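Local coordinates for protein endopolygalacturonase (Chondrostereum purpureum, PDB 1K5C) that probably hydrolyses alpha-1,4 bonds between galacturonosyl units of polygalacturonan, as an endo-acting beta-helical glycoside hydrolase of family 28, at residues Ala142-Asn147 and Lys170-Cys175; Asp153-Ser158 and Val162-Cys167. All blocks are in the same frame, centred on the assembly; numbering follows the deposited sequence.

Interaction 1: Ala142-Asn147 and Lys170-Cys175; sequences AGDTKN and KNQDDC
Asp-144 and Gln-172 meet through their polar ends, with the carboxylate and amide planes almost perpendicular, 89° apart. Asp-144 OD1 lies 2.9 Å from the modelled Gln-172 OE1; two such oxygens make an unlikely pair, and the ends of the amide are probably interchanged, which would present the NH2 to the acid. A bend at chi2 (74°) folds the chain of Gln-172 towards the 3-10 turn, and glutamine is long enough to reach it with a polar end.

Van der Waals contact follows from this approach, the amide carbon Gln-172 CD lying 3.6 Å from Gly-143 C. Glycine suits this place because a beta carbon would run into the amide.

Water gives the firm polar link, donating to Asp-144 OD1 at 2.9 Å and to Asn-171 O at 3.0 Å. Aspartate suits its place by offering its other oxygen, OD2, to a salt bridge with Arg-220.

With an alanine in place of Gln-172, the backbone of Gly-143 would probably lose its cover and Asp-144 OD1 its amide neighbour.

The contact sets the 3-10 turn after strand 130-139 against the loop between strands 162-170 and 176-179, where Asp-173 belongs to the galacturonate-binding site.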
loop_
_atom_site.group_PDB
_atom_site.type_symbol
_atom_site.label_atom_id
_atom_site.label_comp_id
_atom_site.label_asym_id
_atom_site.label_seq_id
_atom_site.Cartn_x
_atom_site.Cartn_y
_atom_site.Cartn_z
ATOM N N ALA A 142 9.143 -9.797 -10.965
ATOM C CA ALA A 142 8.916 -10.879 -11.902
ATOM C C ALA A 142 7.512 -10.824 -12.472
ATOM O O ALA A 142 7.251 -11.369 -13.574
ATOM C CB ALA A 142 9.172 -12.218 -11.192
ATOM N N GLY A 143 6.561 -10.229 -11.752
ATOM C CA GLY A 143 5.176 -10.092 -12.224
ATOM C C GLY A 143 5.038 -9.191 -13.454
ATOM O O GLY A 143 3.961 -9.180 -14.069
ATOM N N ASP A 144 6.070 -8.433 -13.807
ATOM C CA ASP A 144 5.984 -7.611 -15.004
ATOM C C ASP A 144 5.968 -8.459 -16.252
ATOM O O ASP A 144 5.457 -8.048 -17.313
ATOM C CB ASP A 144 7.172 -6.655 -15.106
ATOM C CG ASP A 144 7.129 -5.456 -14.179
ATOM O OD1 ASP A 144 6.222 -5.363 -13.351
ATOM O OD2 ASP A 144 8.027 -4.585 -14.356
ATOM N N THR A 145 6.588 -9.634 -16.217
ATOM C CA THR A 145 6.750 -10.492 -17.428
ATOM C C THR A 145 5.391 -10.869 -17.953
ATOM O O THR A 145 4.542 -11.433 -17.232
ATOM C CB THR A 145 7.583 -11.739 -17.073
ATOM O OG1 THR A 145 8.876 -11.290 -16.624
ATOM C CG2 THR A 145 7.736 -12.623 -18.325
ATOM N N LYS A 146 5.116 -10.480 -19.228
ATOM C CA LYS A 146 3.849 -10.733 -19.892
ATOM C C LYS A 146 2.700 -10.134 -19.093
ATOM O O LYS A 146 1.522 -10.560 -19.287
ATOM C CB LYS A 146 3.654 -12.202 -20.213
ATOM C CG LYS A 146 4.661 -12.742 -21.194
ATOM C CD LYS A 146 4.439 -14.184 -21.519
ATOM C CE LYS A 146 3.385 -14.930 -20.732
ATOM N N ASN A 147 2.964 -9.113 -18.246
ATOM C CA ASN A 147 1.900 -8.482 -17.478
ATOM C C ASN A 147 1.039 -9.517 -16.724
ATOM O O ASN A 147 -0.147 -9.319 -16.486
ATOM C CB ASN A 147 1.020 -7.525 -18.295
ATOM C CG ASN A 147 1.834 -6.381 -18.876
ATOM O OD1 ASN A 147 1.790 -6.168 -20.062
ATOM N ND2 ASN A 147 2.616 -5.647 -18.074
ATOM N N LYS A 170 8.292 -3.031 -5.893
ATOM C CA LYS A 170 8.367 -3.264 -7.340
ATOM C C LYS A 170 7.184 -4.189 -7.663
ATOM O O LYS A 170 7.187 -5.361 -7.269
ATOM C CB LYS A 170 9.679 -3.967 -7.711
ATOM C CG LYS A 170 10.926 -3.141 -7.297
ATOM C CD LYS A 170 12.198 -3.929 -7.598
ATOM C CE LYS A 170 13.436 -3.073 -7.226
ATOM N NZ LYS A 170 14.632 -3.976 -7.324
ATOM N N ASN A 171 6.160 -3.658 -8.330
ATOM C CA ASN A 171 4.930 -4.441 -8.440
ATOM C C ASN A 171 4.107 -3.988 -9.640
ATOM O O ASN A 171 4.647 -3.373 -10.560
ATOM C CB ASN A 171 4.132 -4.391 -7.110
ATOM C CG ASN A 171 3.524 -3.030 -6.916
ATOM O OD1 ASN A 171 3.938 -2.055 -7.576
ATOM N ND2 ASN A 171 2.568 -2.918 -5.987
ATOM N N GLN A 172 2.812 -4.383 -9.630
ATOM C CA GLN A 172 1.907 -4.154 -10.753
ATOM C C GLN A 172 0.615 -3.472 -10.299
ATOM O O GLN A 172 -0.351 -3.418 -11.072
ATOM C CB GLN A 172 1.558 -5.435 -11.534
ATOM C CG GLN A 172 2.762 -6.129 -12.118
ATOM C CD GLN A 172 3.619 -6.861 -11.115
ATOM O OE1 GLN A 172 4.916 -6.776 -11.219
ATOM N NE2 GLN A 172 3.065 -7.598 -10.222
ATOM N N ASP A 173 0.558 -2.975 -9.075
ATOM C CA ASP A 173 -0.646 -2.284 -8.586
ATOM C C ASP A 173 -0.194 -1.236 -7.576
ATOM O O ASP A 173 0.971 -0.821 -7.582
ATOM C CB ASP A 173 -1.703 -3.306 -8.059
ATOM C CG ASP A 173 -3.129 -2.791 -8.195
ATOM O OD1 ASP A 173 -3.468 -1.788 -7.537
ATOM O OD2 ASP A 173 -3.900 -3.392 -8.957
ATOM N N ASP A 174 -1.107 -0.776 -6.734
ATOM C CA ASP A 174 -0.754 0.312 -5.812
ATOM C C ASP A 174 0.501 -0.053 -5.028
ATOM O O ASP A 174 0.625 -1.140 -4.480
ATOM C CB ASP A 174 -1.931 0.577 -4.866
ATOM C CG ASP A 174 -3.122 1.188 -5.582
ATOM O OD1 ASP A 174 -2.872 1.963 -6.516
ATOM O OD2 ASP A 174 -4.255 0.953 -5.132
ATOM N N CYS A 175 1.404 0.918 -4.905
ATOM C CA CYS A 175 2.561 0.762 -4.019
ATOM C C CYS A 175 2.092 0.613 -2.555
ATOM O O CYS A 175 2.488 -0.283 -1.821
ATOM C CB CYS A 175 3.470 1.972 -4.267
ATOM S SG CYS A 175 5.000 1.909 -3.348
HETATM O O HOH W 1 7.565 -3.986 -11.139
#

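Interaction 2: Asp153-Ser158 and Val162-Cys167; sequences DGFDVS and VTIQNC
Val-162 and Val-157 begin the contact, a buried one made wholly by side chains, with no hydrogen bond between the segments. Val-162 CG2 comes within 4.3 Å of Val-157 CG1, a loose touch of methyl against methyl. The compact branched side chain suits an inward position on a strand, and Val-162 also packs on Val-124 and Thr-127. Thr-163, next along, turns to the other side, where its hydroxyl hydrogen-bonds to His-130; within the strand, Val-162 and Ile-164 face inward and Thr-163 and Gln-165 outward.

Ile-164 fills the middle and uses both of its branches. CD1 reaches Val-157 CG2 tip to tip at 3.8 Å and also rests 4.0 Å from Phe-155 CB. The other branch, CG2, stands anti to the backbone N and is thereby laid over one face of the Phe-155 ring, 4.0 Å from the centroid and only 9° off the ring normal, a well-centred CH-pi contact. Isoleucine fits because one arm covers the ring while the other reaches between Phe-155 CB and Val-157.

Gln-165 and Asn-166 are both hydrogen-bonded to Asp-134; Asn-166, just past the strand, breaks the alternation before Cys-167 turns inward. There SG approaches Phe-155 CZ at 3.7 Å, a sulfur-aromatic contact that meets the ring obliquely, 57° off its normal, while CB lies 3.9 Å from Phe-155 CZ. A small, polarisable sulfur fits beside a large ring already covered on one face by isoleucine.

Strands 155-158 and 162-165 run nearly antiparallel, 165° between their directions, yet their axes remain 9.9 Å apart. Side chains from two walls of the same coil meeting across the interior, flanked by those of neighbouring coils (Leu-133, Ile-176), are characteristic of the right-handed parallel beta-helix of family 28 polygalacturonases.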
loop_
_atom_site.group_PDB
_atom_site.type_symbol
_atom_site.label_atom_id
_atom_site.label_comp_id
_atom_site.label_asym_id
_atom_site.label_seq_id
_atom_site.Cartn_x
_atom_site.Cartn_y
_atom_site.Cartn_z
ATOM N N ASP A 153 -0.550 -5.359 -4.777
ATOM C CA ASP A 153 -0.369 -4.193 -3.906
ATOM C C ASP A 153 0.777 -4.432 -2.925
ATOM O O ASP A 153 0.896 -5.490 -2.318
ATOM C CB ASP A 153 -1.618 -3.945 -3.038
ATOM C CG ASP A 153 -2.918 -3.752 -3.786
ATOM O OD1 ASP A 153 -3.053 -4.191 -4.948
ATOM O OD2 ASP A 153 -3.849 -3.171 -3.146
ATOM N N GLY A 154 1.601 -3.393 -2.719
ATOM C CA GLY A 154 2.688 -3.537 -1.743
ATOM C C GLY A 154 2.169 -3.612 -0.296
ATOM O O GLY A 154 2.390 -4.617 0.405
ATOM N N PHE A 155 1.494 -2.536 0.085
ATOM C CA PHE A 155 0.936 -2.408 1.439
ATOM C C PHE A 155 -0.521 -1.972 1.312
ATOM O O PHE A 155 -0.796 -0.942 0.685
ATOM C CB PHE A 155 1.672 -1.309 2.250
ATOM C CG PHE A 155 3.158 -1.556 2.366
ATOM C CD1 PHE A 155 3.680 -2.343 3.414
ATOM C CD2 PHE A 155 4.052 -1.013 1.431
ATOM C CE1 PHE A 155 5.049 -2.560 3.491
ATOM C CE2 PHE A 155 5.404 -1.234 1.526
ATOM C CZ PHE A 155 5.927 -2.027 2.527
ATOM N N ASP A 156 -1.426 -2.742 1.918
ATOM C CA ASP A 156 -2.847 -2.363 2.054
ATOM C C ASP A 156 -3.090 -2.051 3.515
ATOM O O ASP A 156 -2.889 -2.917 4.370
ATOM C CB ASP A 156 -3.750 -3.508 1.588
ATOM C CG ASP A 156 -3.660 -3.789 0.103
ATOM O OD1 ASP A 156 -3.667 -2.732 -0.653
ATOM O OD2 ASP A 156 -3.619 -4.915 -0.354
ATOM N N VAL A 157 -3.476 -0.804 3.802
ATOM C CA VAL A 157 -3.581 -0.345 5.182
ATOM C C VAL A 157 -5.005 -0.015 5.548
ATOM O O VAL A 157 -5.624 0.861 4.942
ATOM C CB VAL A 157 -2.675 0.901 5.405
ATOM C CG1 VAL A 157 -2.752 1.350 6.866
ATOM C CG2 VAL A 157 -1.225 0.594 4.992
ATOM N N SER A 158 -5.504 -0.695 6.587
ATOM C CA SER A 158 -6.788 -0.381 7.269
ATOM C C SER A 158 -6.464 -0.357 8.760
ATOM O O SER A 158 -6.545 -1.398 9.424
ATOM C CB SER A 158 -7.890 -1.350 6.909
ATOM O OG SER A 158 -8.283 -1.212 5.536
ATOM N N VAL A 162 -0.038 4.280 11.893
ATOM C CA VAL A 162 0.927 3.497 11.111
ATOM C C VAL A 162 1.959 4.399 10.462
ATOM O O VAL A 162 1.605 5.463 9.912
ATOM C CB VAL A 162 0.145 2.714 10.019
ATOM C CG1 VAL A 162 1.111 2.111 8.982
ATOM C CG2 VAL A 162 -0.704 1.639 10.651
ATOM N N THR A 163 3.223 3.953 10.472
ATOM C CA THR A 163 4.268 4.575 9.701
ATOM C C THR A 163 4.921 3.503 8.827
ATOM O O THR A 163 5.307 2.456 9.366
ATOM C CB THR A 163 5.336 5.220 10.618
ATOM O OG1 THR A 163 4.645 6.228 11.350
ATOM C CG2 THR A 163 6.513 5.806 9.806
ATOM N N ILE A 164 5.046 3.764 7.524
ATOM C CA ILE A 164 5.734 2.896 6.598
ATOM C C ILE A 164 6.830 3.748 5.965
ATOM O O ILE A 164 6.504 4.780 5.327
ATOM C CB ILE A 164 4.756 2.320 5.539
ATOM C CG1 ILE A 164 3.737 1.407 6.258
ATOM C CG2 ILE A 164 5.515 1.611 4.426
ATOM C CD1 ILE A 164 2.532 1.041 5.411
ATOM N N GLN A 165 8.092 3.360 6.191
ATOM C CA GLN A 165 9.201 4.246 5.785
ATOM C C GLN A 165 10.341 3.393 5.267
ATOM O O GLN A 165 10.556 2.235 5.697
ATOM C CB GLN A 165 9.667 5.140 6.924
ATOM C CG GLN A 165 10.141 4.374 8.171
ATOM C CD GLN A 165 10.461 5.308 9.346
ATOM O OE1 GLN A 165 9.909 6.372 9.468
ATOM N NE2 GLN A 165 11.356 4.813 10.224
ATOM N N ASN A 166 11.133 4.004 4.349
ATOM C CA ASN A 166 12.357 3.369 3.867
ATOM C C ASN A 166 12.074 2.026 3.163
ATOM O O ASN A 166 12.987 1.192 3.071
ATOM C CB ASN A 166 13.434 3.145 4.957
ATOM C CG ASN A 166 13.695 4.425 5.708
ATOM O OD1 ASN A 166 13.850 5.493 5.126
ATOM N ND2 ASN A 166 13.751 4.327 7.035
ATOM N N CYS A 167 10.888 1.850 2.614
ATOM C CA CYS A 167 10.523 0.600 1.934
ATOM C C CYS A 167 10.700 0.738 0.430
ATOM O O CYS A 167 10.823 1.863 -0.124
ATOM C CB CYS A 167 9.082 0.242 2.291
ATOM S SG CYS A 167 8.837 -0.204 4.032
#

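From the N terminus, the chain leaves strand 130-139 and makes the turn at 142-147, which waits for its partner until 170-175. Before then it passes through 153-158, turns at once, and returns as 162-167, so interaction 2 closes a short turn between two walls of one coil, lying wholly within the longer loop that interaction 1 closes. The two do not cross. Their centres lie about 17 Å apart, but 170-175 runs beside 153-158: Gly-154 N probably donates a hydrogen bond to Asp-174 O at 3.0 Å, and Phe-155 N to Cys-175 O at 3.1 Å. Interaction 2 thus joins opposing walls of the beta-helix interior, while interaction 1 ties together loops at the galacturonate-binding side.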